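Local structure of glucoamylase (Thermoanaerobacterium thermosaccharolyticum, 1LF6) at residues I75-D81 against Y149-Y155; F85-E89 against R117-K122; M608-A612 against S665-V671. The protein probably hydrolyses terminal alpha-1,4-linked glucose units one after another from the non-reducing ends of glucan chains, releasing beta-D-glucose. All blocks are in the same frame, centred on the assembly; numbering follows the deposited sequence.

Contact 1 of 3, residues I75-D81 against Y149-Y155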
loop_
_atom_site.group_PDB
_atom_site.type_symbol
_atom_site.label_atom_id
_atom_site.label_comp_id
_atom_site.label_asym_id
_atom_site.label_seq_id
_atom_site.Cartn_x
_atom_site.Cartn_y
_atom_site.Cartn_z
ATOM N N ILE A 75 -4.953 1.686 18.233
ATOM C CA ILE A 75 -4.845 1.021 19.528
ATOM C C ILE A 75 -3.588 1.660 20.105
ATOM O O ILE A 75 -2.472 1.320 19.707
ATOM C CB ILE A 75 -4.619 -0.498 19.406
ATOM C CG1 ILE A 75 -5.773 -1.150 18.646
ATOM C CG2 ILE A 75 -4.530 -1.113 20.800
ATOM C CD1 ILE A 75 -5.588 -2.644 18.404
ATOM N N LYS A 76 -3.771 2.605 21.023
ATOM C CA LYS A 76 -2.641 3.309 21.610
ATOM C C LYS A 76 -2.682 3.392 23.130
ATOM O O LYS A 76 -3.711 3.126 23.762
ATOM C CB LYS A 76 -2.570 4.727 21.039
ATOM C CG LYS A 76 -3.761 5.593 21.436
ATOM C CD LYS A 76 -3.722 6.952 20.762
ATOM C CE LYS A 76 -4.961 7.766 21.112
ATOM N NZ LYS A 76 -4.948 9.103 20.462
ATOM N N PHE A 77 -1.547 3.771 23.707
ATOM C CA PHE A 77 -1.429 3.914 25.151
ATOM C C PHE A 77 -1.441 5.380 25.554
ATOM O O PHE A 77 -0.916 6.236 24.838
ATOM C CB PHE A 77 -0.129 3.279 25.654
ATOM C CG PHE A 77 -0.200 1.790 25.800
ATOM C CD1 PHE A 77 -1.048 1.213 26.740
ATOM C CD2 PHE A 77 0.573 0.962 24.995
ATOM C CE1 PHE A 77 -1.125 -0.168 26.876
ATOM C CE2 PHE A 77 0.502 -0.417 25.124
ATOM C CZ PHE A 77 -0.348 -0.985 26.067
ATOM N N ILE A 78 -2.054 5.653 26.702
ATOM C CA ILE A 78 -2.110 7.002 27.247
ATOM C C ILE A 78 -1.585 6.894 28.673
ATOM O O ILE A 78 -2.026 6.032 29.437
ATOM C CB ILE A 78 -3.553 7.557 27.292
ATOM C CG1 ILE A 78 -4.194 7.467 25.906
ATOM C CG2 ILE A 78 -3.530 9.008 27.765
ATOM C CD1 ILE A 78 -3.438 8.226 24.827
ATOM N N VAL A 79 -0.638 7.755 29.025
ATOM C CA VAL A 79 -0.061 7.724 30.363
ATOM C C VAL A 79 -0.232 9.052 31.084
ATOM O O VAL A 79 -0.230 10.114 30.465
ATOM C CB VAL A 79 1.446 7.367 30.318
ATOM C CG1 VAL A 79 2.151 8.245 29.313
ATOM C CG2 VAL A 79 2.074 7.547 31.691
ATOM N N THR A 80 -0.389 8.977 32.401
ATOM C CA THR A 80 -0.553 10.165 33.221
ATOM C C THR A 80 0.009 9.909 34.614
ATOM O O THR A 80 0.318 8.771 34.969
ATOM C CB THR A 80 -2.042 10.549 33.353
ATOM O OG1 THR A 80 -2.150 11.800 34.040
ATOM C CG2 THR A 80 -2.803 9.486 34.133
ATOM N N ASP A 81 0.146 10.976 35.393
ATOM C CA ASP A 81 0.651 10.871 36.756
ATOM C C ASP A 81 -0.532 10.938 37.716
ATOM O O ASP A 81 -0.366 10.872 38.935
ATOM C CB ASP A 81 1.621 12.015 37.049
ATOM C CG ASP A 81 0.974 13.383 36.901
ATOM O OD1 ASP A 81 1.661 14.397 37.150
ATOM O OD2 ASP A 81 -0.221 13.446 36.536
ATOM N N TYR A 149 2.793 6.559 38.113
ATOM C CA TYR A 149 2.175 6.661 36.800
ATOM C C TYR A 149 0.956 5.766 36.617
ATOM O O TYR A 149 0.782 4.766 37.316
ATOM C CB TYR A 149 3.212 6.328 35.720
ATOM C CG TYR A 149 4.391 7.273 35.688
ATOM C CD1 TYR A 149 4.260 8.564 35.176
ATOM C CD2 TYR A 149 5.635 6.887 36.187
ATOM C CE1 TYR A 149 5.338 9.447 35.160
ATOM C CE2 TYR A 149 6.720 7.763 36.177
ATOM C CZ TYR A 149 6.565 9.039 35.662
ATOM O OH TYR A 149 7.632 9.909 35.639
ATOM N N LYS A 150 0.107 6.150 35.670
ATOM C CA LYS A 150 -1.089 5.384 35.341
ATOM C C LYS A 150 -1.009 5.112 33.844
ATOM O O LYS A 150 -0.645 5.993 33.067
ATOM C CB LYS A 150 -2.361 6.180 35.653
ATOM C CG LYS A 150 -2.730 6.273 37.129
ATOM C CD LYS A 150 -1.782 7.178 37.899
ATOM C CE LYS A 150 -2.258 7.358 39.337
ATOM N NZ LYS A 150 -1.278 8.112 40.167
ATOM N N LEU A 151 -1.344 3.893 33.438
ATOM C CA LEU A 151 -1.290 3.536 32.029
ATOM C C LEU A 151 -2.661 3.111 31.526
ATOM O O LEU A 151 -3.297 2.226 32.102
ATOM C CB LEU A 151 -0.287 2.401 31.813
ATOM C CG LEU A 151 -0.080 1.942 30.372
ATOM C CD1 LEU A 151 0.584 3.046 29.563
ATOM C CD2 LEU A 151 0.779 0.689 30.366
ATOM N N TYR A 152 -3.114 3.747 30.451
ATOM C CA TYR A 152 -4.414 3.426 29.880
ATOM C C TYR A 152 -4.301 3.048 28.408
ATOM O O TYR A 152 -3.473 3.587 27.675
ATOM C CB TYR A 152 -5.376 4.609 30.040
ATOM C CG TYR A 152 -5.442 5.163 31.449
ATOM C CD1 TYR A 152 -4.513 6.103 31.892
ATOM C CD2 TYR A 152 -6.423 4.734 32.345
ATOM C CE1 TYR A 152 -4.557 6.603 33.191
ATOM C CE2 TYR A 152 -6.476 5.225 33.648
ATOM C CZ TYR A 152 -5.537 6.159 34.064
ATOM O OH TYR A 152 -5.573 6.642 35.354
ATOM N N LEU A 153 -5.147 2.112 27.993
ATOM C CA LEU A 153 -5.175 1.635 26.618
ATOM C C LEU A 153 -6.462 2.123 25.962
ATOM O O LEU A 153 -7.551 1.929 26.506
ATOM C CB LEU A 153 -5.130 0.104 26.595
ATOM C CG LEU A 153 -5.077 -0.584 25.225
ATOM C CD1 LEU A 153 -3.790 -0.196 24.519
ATOM C CD2 LEU A 153 -5.152 -2.095 25.398
ATOM N N ALA A 154 -6.336 2.756 24.799
ATOM C CA ALA A 154 -7.497 3.268 24.072
ATOM C C ALA A 154 -7.633 2.561 22.731
ATOM O O ALA A 154 -6.807 2.734 21.837
ATOM C CB ALA A 154 -7.366 4.772 23.862
ATOM N N TYR A 155 -8.681 1.754 22.611
ATOM C CA TYR A 155 -8.961 0.999 21.398
ATOM C C TYR A 155 -10.087 1.676 20.624
ATOM O O TYR A 155 -11.179 1.865 21.157
ATOM C CB TYR A 155 -9.368 -0.431 21.771
ATOM C CG TYR A 155 -9.994 -1.228 20.649
ATOM C CD1 TYR A 155 -9.341 -1.385 19.429
ATOM C CD2 TYR A 155 -11.241 -1.835 20.812
ATOM C CE1 TYR A 155 -9.911 -2.128 18.398
ATOM C CE2 TYR A 155 -11.818 -2.581 19.788
ATOM C CZ TYR A 155 -11.146 -2.723 18.583
ATOM O OH TYR A 155 -11.708 -3.465 17.573
#
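Strands 75-80 and 150-155 run antiparallel, their axes 4.6 Å apart at closest and 153° between their directions. Lys76 with Ala154, Ile78 with Tyr152 and Thr80 with Lys150 are the hydrogen-bonded pairs, each closed by two backbone bonds. The bond from Ala154 N to Lys76 O is 2.8 Å and almost straight. Ile75, Phe77 and Val79 alternate with these as non-hydrogen-bonded pairs, facing Tyr155, Leu153 and Leu151. Phe77 lies between Leu151 and Leu153 on this face. Leu153 CD1 sits over one face of the Phe77 ring, 3.8 Å from its centroid, in a CH-pi contact. Leu153 CG is anti to the backbone N (chi1 -177°), and chi2 of 63° turns CD1 onto that ring. Leu151 CD1 reaches Phe77 CD1 at 3.7 Å. On the other face, Thr80 CG2 meets the edge of the Tyr152 ring at CE1, 3.5 Å away. Lys150 bends at chi2 and sends NZ to Asp81 O, 3.2 Å away and above the carbonyl plane. The two are neighbouring strands in one sheet of the N-terminal beta sandwich. Strand 118-126 of the facing sheet packs on Phe77, Val79 and Leu151, and helix 209-216 packs on Ile78, Tyr152 and Ala154 on the other side.

Contact 2 of 3, residues F85-E89 against R117-K122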
loop_
_atom_site.group_PDB
_atom_site.type_symbol
_atom_site.label_atom_id
_atom_site.label_comp_id
_atom_site.label_asym_id
_atom_site.label_seq_id
_atom_site.Cartn_x
_atom_site.Cartn_y
_atom_site.Cartn_z
ATOM N N PHE A 85 0.032 16.197 33.996
ATOM C CA PHE A 85 0.256 15.821 32.599
ATOM C C PHE A 85 -0.470 14.565 32.113
ATOM O O PHE A 85 -0.725 13.631 32.877
ATOM C CB PHE A 85 1.762 15.686 32.331
ATOM C CG PHE A 85 2.398 14.495 32.992
ATOM C CD1 PHE A 85 2.285 13.225 32.433
ATOM C CD2 PHE A 85 3.119 14.646 34.171
ATOM C CE1 PHE A 85 2.878 12.125 33.035
ATOM C CE2 PHE A 85 3.717 13.551 34.782
ATOM C CZ PHE A 85 3.596 12.288 34.212
ATOM N N VAL A 86 -0.798 14.566 30.822
ATOM C CA VAL A 86 -1.487 13.455 30.169
ATOM C C VAL A 86 -0.969 13.319 28.734
ATOM O O VAL A 86 -1.539 13.898 27.810
ATOM C CB VAL A 86 -3.015 13.694 30.111
ATOM C CG1 VAL A 86 -3.701 12.532 29.415
ATOM C CG2 VAL A 86 -3.569 13.870 31.512
ATOM N N PRO A 87 0.130 12.567 28.534
ATOM C CA PRO A 87 0.686 12.386 27.188
ATOM C C PRO A 87 0.134 11.209 26.386
ATOM O O PRO A 87 -0.068 10.113 26.910
ATOM C CB PRO A 87 2.181 12.238 27.452
ATOM C CG PRO A 87 2.196 11.493 28.725
ATOM C CD PRO A 87 1.144 12.220 29.548
ATOM N N ASP A 88 -0.107 11.472 25.105
ATOM C CA ASP A 88 -0.600 10.481 24.154
ATOM C C ASP A 88 0.667 10.019 23.446
ATOM O O ASP A 88 1.327 10.814 22.782
ATOM C CB ASP A 88 -1.563 11.155 23.171
ATOM C CG ASP A 88 -2.044 10.220 22.059
ATOM O OD1 ASP A 88 -3.073 10.551 21.428
ATOM O OD2 ASP A 88 -1.407 9.177 21.804
ATOM N N GLU A 89 1.016 8.746 23.605
ATOM C CA GLU A 89 2.234 8.213 22.998
ATOM C C GLU A 89 2.347 8.500 21.500
ATOM O O GLU A 89 3.442 8.752 20.998
ATOM C CB GLU A 89 2.339 6.700 23.239
ATOM C CG GLU A 89 1.511 5.850 22.282
ATOM C CD GLU A 89 1.698 4.357 22.501
ATOM O OE1 GLU A 89 2.836 3.936 22.793
ATOM O OE2 GLU A 89 0.709 3.606 22.364
ATOM N N ARG A 117 9.987 10.948 30.765
ATOM C CA ARG A 117 9.419 10.456 32.012
ATOM C C ARG A 117 9.124 8.964 31.936
ATOM O O ARG A 117 9.240 8.250 32.932
ATOM C CB ARG A 117 8.140 11.231 32.344
ATOM C CG ARG A 117 8.375 12.729 32.512
ATOM C CD ARG A 117 7.077 13.515 32.581
ATOM N NE ARG A 117 6.214 13.236 31.434
ATOM C CZ ARG A 117 5.221 14.023 31.031
ATOM N NH1 ARG A 117 4.959 15.153 31.675
ATOM N NH2 ARG A 117 4.484 13.673 29.987
ATOM N N TYR A 118 8.751 8.492 30.752
ATOM C CA TYR A 118 8.437 7.081 30.574
ATOM C C TYR A 118 8.951 6.520 29.252
ATOM O O TYR A 118 9.477 7.246 28.407
ATOM C CB TYR A 118 6.924 6.858 30.647
ATOM C CG TYR A 118 6.167 7.518 29.518
ATOM C CD1 TYR A 118 5.721 8.837 29.624
ATOM C CD2 TYR A 118 5.939 6.840 28.319
ATOM C CE1 TYR A 118 5.065 9.463 28.561
ATOM C CE2 TYR A 118 5.288 7.457 27.252
ATOM C CZ TYR A 118 4.856 8.768 27.379
ATOM O OH TYR A 118 4.231 9.385 26.321
ATOM N N ARG A 119 8.779 5.212 29.089
ATOM C CA ARG A 119 9.191 4.510 27.882
ATOM C C ARG A 119 8.311 3.280 27.739
ATOM O O ARG A 119 8.124 2.527 28.693
ATOM C CB ARG A 119 10.655 4.078 27.980
ATOM C CG ARG A 119 11.166 3.335 26.752
ATOM C CD ARG A 119 12.429 2.566 27.077
ATOM N NE ARG A 119 13.524 3.455 27.447
ATOM C CZ ARG A 119 14.557 3.091 28.199
ATOM N NH1 ARG A 119 15.510 3.966 28.482
ATOM N NH2 ARG A 119 14.629 1.855 28.676
ATOM N N ILE A 120 7.757 3.085 26.550
ATOM C CA ILE A 120 6.908 1.929 26.300
ATOM C C ILE A 120 7.508 1.115 25.160
ATOM O O ILE A 120 7.816 1.654 24.096
ATOM C CB ILE A 120 5.469 2.354 25.920
ATOM C CG1 ILE A 120 4.845 3.166 27.058
ATOM C CG2 ILE A 120 4.622 1.123 25.632
ATOM C CD1 ILE A 120 3.415 3.616 26.791
ATOM N N THR A 121 7.686 -0.180 25.390
ATOM C CA THR A 121 8.252 -1.055 24.371
ATOM C C THR A 121 7.199 -2.070 23.941
ATOM O O THR A 121 6.528 -2.670 24.780
ATOM C CB THR A 121 9.494 -1.790 24.909
ATOM O OG1 THR A 121 10.467 -0.824 25.322
ATOM C CG2 THR A 121 10.099 -2.688 23.832
ATOM N N LYS A 122 7.051 -2.255 22.631
ATOM C CA LYS A 122 6.051 -3.181 22.117
ATOM C C LYS A 122 6.595 -4.249 21.172
ATOM O O LYS A 122 7.597 -4.053 20.492
ATOM C CB LYS A 122 4.947 -2.403 21.390
ATOM C CG LYS A 122 4.355 -1.239 22.175
ATOM C CD LYS A 122 3.414 -0.416 21.296
ATOM C CE LYS A 122 2.766 0.718 22.073
ATOM N NZ LYS A 122 1.871 1.548 21.208
#
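Arg117 lays its guanidinium flat on the ring of Phe85. The two planes are 23° apart, and CZ of Arg117 stands 3.5 Å from the centroid of the Phe85 ring, 17° off the normal. This is a stacked cation-pi pair. Arg117 NH1 lies over the CG side of the ring, 3.0 Å from Phe85 CG, while Arg117 CD adds a CH-pi contact over the same face. The Arg117 chain bends at chi3 (-54°), which turns the flat group onto the ring. Its NE is held by a salt bridge to Asp113, so the guanidinium is fixed from a second direction. With an alanine in place of Phe85, the guanidinium would probably lose the surface it lies on and be freer to turn about its hold on Asp113.

Pro87 wedges in next, its CG 3.4 Å from Arg117 NH2 and 3.5 Å from Tyr118 CE1. The proline ring and the phenol lie alongside, pointing opposite ways. Tyr118 OH is buried here and has no polar partner in the model.

Glu89 and Lys122 reach out to each other from loop and strand. Lys122 is extended beyond CG and forms a salt bridge, with a hydrogen bond of 2.6 Å from Lys122 NZ to Glu89 OE2, met from above the carboxylate plane. Glu89 OE1 accepts a hydrogen bond from Asn111 ND2, and Ile120 CD1 lies beside it. Glu89 OE2 accepts the backbone N of Phe77, and Lys122 NZ also bonds to Gly57 O.

The loop runs beside strand 70-80, pairing Pro87 with Val79, and turns these side chains to strand 118-126 of the other sheet. The buried charges are paired, and Lys122 probably helps keep Glu89 ionised. The positive charge of Arg117 is met by an aromatic face and by Asp113.

Contact 3 of 3, residues M608-A612 against S665-V671; sequences MYEIA and SNIEHKV
Ile611 is the main bump on helix 600-612, and it presses into the end of helix 653-668. Its two branches fill different hollows. Ile611 CD1 lies against the helix at Ser665 and Asn666, 3.5 Å from Ser665 CB, a tight fit for two carbons. Ile611 CG2 lies against the turn that follows, 3.6 Å from Lys670 N. CG1 of Ile611 lies beside the backbone N and anti to the carbonyl carbon (chi1 -67°) and runs on extended to CD1, while CG2 is anti to the N. The two methyls therefore reach different sites.

Beside it, Met608 curls at chi2 and chi3 and pushes its methyl between Ser665 and Val671. Met608 CE is 3.2 Å from Ser665 OG and 3.6 Å from Val671 CG1. Val671 CG2 settles above the last turn of helix 600-612, 4.0 Å from Ala612 CB.

The turn that receives Ile611 CG2 follows the end of helix 653-668. His669 has positive phi (73°) and turns the chain back. Ser665 O accepts both His669 N and Lys670 N, one from each side of the peptide plane. Ser665 OG bonds to Ile661 O and Leu672 N, so the hydroxyl facing Met608 has its polar partners within its own part of the chain. Between these segments the (alpha/alpha) barrel helices meet by shape and mostly apolar packing, without a hydrogen bond.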
loop_
_atom_site.group_PDB
_atom_site.type_symbol
_atom_site.label_atom_id
_atom_site.label_comp_id
_atom_site.label_asym_id
_atom_site.label_seq_id
_atom_site.Cartn_x
_atom_site.Cartn_y
_atom_site.Cartn_z
ATOM N N MET A 608 16.151 2.161 -13.932
ATOM C CA MET A 608 15.961 1.066 -14.866
ATOM C C MET A 608 16.315 1.526 -16.271
ATOM O O MET A 608 16.894 0.766 -17.057
ATOM C CB MET A 608 14.520 0.556 -14.806
ATOM C CG MET A 608 14.221 -0.258 -13.565
ATOM S SD MET A 608 15.296 -1.723 -13.389
ATOM C CE MET A 608 14.590 -2.820 -14.598
ATOM N N TYR A 609 15.984 2.771 -16.600
ATOM C CA TYR A 609 16.336 3.274 -17.923
ATOM C C TYR A 609 17.857 3.364 -18.044
ATOM O O TYR A 609 18.424 3.013 -19.077
ATOM C CB TYR A 609 15.735 4.659 -18.182
ATOM C CG TYR A 609 16.470 5.384 -19.290
ATOM C CD1 TYR A 609 17.494 6.285 -18.999
ATOM C CD2 TYR A 609 16.212 5.094 -20.633
ATOM C CE1 TYR A 609 18.252 6.876 -20.013
ATOM C CE2 TYR A 609 16.961 5.676 -21.656
ATOM C CZ TYR A 609 17.984 6.566 -21.339
ATOM O OH TYR A 609 18.748 7.133 -22.337
ATOM N N GLU A 610 18.510 3.836 -16.990
ATOM C CA GLU A 610 19.957 3.970 -17.016
ATOM C C GLU A 610 20.626 2.629 -17.309
ATOM O O GLU A 610 21.611 2.577 -18.044
ATOM C CB GLU A 610 20.460 4.563 -15.699
ATOM C CG GLU A 610 20.037 6.021 -15.479
ATOM C CD GLU A 610 20.560 6.969 -16.560
ATOM O OE1 GLU A 610 21.750 6.860 -16.912
ATOM O OE2 GLU A 610 19.791 7.830 -17.042
ATOM N N ILE A 611 20.091 1.546 -16.751
ATOM C CA ILE A 611 20.644 0.224 -17.003
ATOM C C ILE A 611 20.511 -0.074 -18.494
ATOM O O ILE A 611 21.458 -0.547 -19.132
ATOM C CB ILE A 611 19.907 -0.870 -16.192
ATOM C CG1 ILE A 611 20.175 -0.668 -14.692
ATOM C CG2 ILE A 611 20.376 -2.262 -16.634
ATOM C CD1 ILE A 611 19.490 -1.684 -13.796
ATOM N N ALA A 612 19.337 0.205 -19.050
ATOM C CA ALA A 612 19.096 -0.009 -20.476
ATOM C C ALA A 612 20.118 0.780 -21.290
ATOM O O ALA A 612 20.527 0.350 -22.368
ATOM C CB ALA A 612 17.686 0.447 -20.838
ATOM N N SER A 665 18.159 -5.903 -11.154
ATOM C CA SER A 665 18.617 -5.526 -12.487
ATOM C C SER A 665 20.004 -4.899 -12.437
ATOM O O SER A 665 20.827 -5.140 -13.314
ATOM C CB SER A 665 17.632 -4.544 -13.145
ATOM O OG SER A 665 16.375 -5.158 -13.389
ATOM N N ASN A 666 20.259 -4.096 -11.410
ATOM C CA ASN A 666 21.556 -3.443 -11.272
ATOM C C ASN A 666 22.661 -4.464 -10.995
ATOM O O ASN A 666 23.834 -4.192 -11.239
ATOM C CB ASN A 666 21.510 -2.410 -10.144
ATOM C CG ASN A 666 22.780 -1.573 -10.061
ATOM O OD1 ASN A 666 23.366 -1.419 -8.984
ATOM N ND2 ASN A 666 23.205 -1.020 -11.193
ATOM N N ILE A 667 22.285 -5.633 -10.484
ATOM C CA ILE A 667 23.258 -6.678 -10.196
ATOM C C ILE A 667 23.537 -7.508 -11.453
ATOM O O ILE A 667 24.689 -7.845 -11.728
ATOM C CB ILE A 667 22.772 -7.602 -9.047
ATOM C CG1 ILE A 667 22.787 -6.834 -7.725
ATOM C CG2 ILE A 667 23.664 -8.836 -8.945
ATOM C CD1 ILE A 667 22.087 -7.547 -6.582
ATOM N N GLU A 668 22.485 -7.820 -12.212
ATOM C CA GLU A 668 22.613 -8.594 -13.450
ATOM C C GLU A 668 23.118 -7.732 -14.601
ATOM O O GLU A 668 23.614 -8.250 -15.600
ATOM C CB GLU A 668 21.265 -9.183 -13.893
ATOM C CG GLU A 668 20.752 -10.352 -13.092
ATOM C CD GLU A 668 21.732 -11.501 -13.014
ATOM O OE1 GLU A 668 21.864 -12.273 -13.993
ATOM O OE2 GLU A 668 22.376 -11.626 -11.954
ATOM N N HIS A 669 22.962 -6.419 -14.467
ATOM C CA HIS A 669 23.376 -5.478 -15.498
ATOM C C HIS A 669 22.432 -5.528 -16.701
ATOM O O HIS A 669 22.859 -5.376 -17.845
ATOM C CB HIS A 669 24.812 -5.768 -15.946
ATOM C CG HIS A 669 25.811 -5.696 -14.836
ATOM N ND1 HIS A 669 25.952 -4.583 -14.033
ATOM C CD2 HIS A 669 26.715 -6.598 -14.391
ATOM C CE1 HIS A 669 26.901 -4.805 -13.142
ATOM N NE2 HIS A 669 27.381 -6.021 -13.337
ATOM N N LYS A 670 21.148 -5.754 -16.436
ATOM C CA LYS A 670 20.146 -5.798 -17.498
ATOM C C LYS A 670 18.733 -5.623 -16.952
ATOM O O LYS A 670 18.464 -5.913 -15.786
ATOM C CB LYS A 670 20.240 -7.116 -18.267
ATOM C CG LYS A 670 19.832 -8.327 -17.464
ATOM C CD LYS A 670 20.070 -9.603 -18.252
ATOM C CE LYS A 670 19.852 -10.826 -17.371
ATOM N NZ LYS A 670 20.094 -12.099 -18.104
ATOM N N VAL A 671 17.835 -5.152 -17.811
ATOM C CA VAL A 671 16.445 -4.928 -17.442
ATOM C C VAL A 671 15.726 -6.271 -17.363
ATOM O O VAL A 671 15.257 -6.806 -18.366
ATOM C CB VAL A 671 15.772 -4.005 -18.475
ATOM C CG1 VAL A 671 14.333 -3.706 -18.074
ATOM C CG2 VAL A 671 16.582 -2.711 -18.586
#

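Contacts 1 and 2 adjoin in the N-terminal domain, their centres 8 Å apart. Contact 2 is nested along the chain inside the loop that contact 1 closes. Contact 1 lies within one sheet, and contact 2 bridges to the facing sheet. The salt bridge from Lys76 to Asp88, a probable hydrogen bond between Thr80 OG1 and Phe85 O, and the packing of Val79 on Tyr118 connect them, so they form one continuous part of the beta-sandwich. Contact 3 comes later in the chain, in the helical catalytic domain, its centre about 50 Å from that of contact 1 and about 46 Å from that of contact 2. It touches neither. All three lie away from the probable catalytic glutamates.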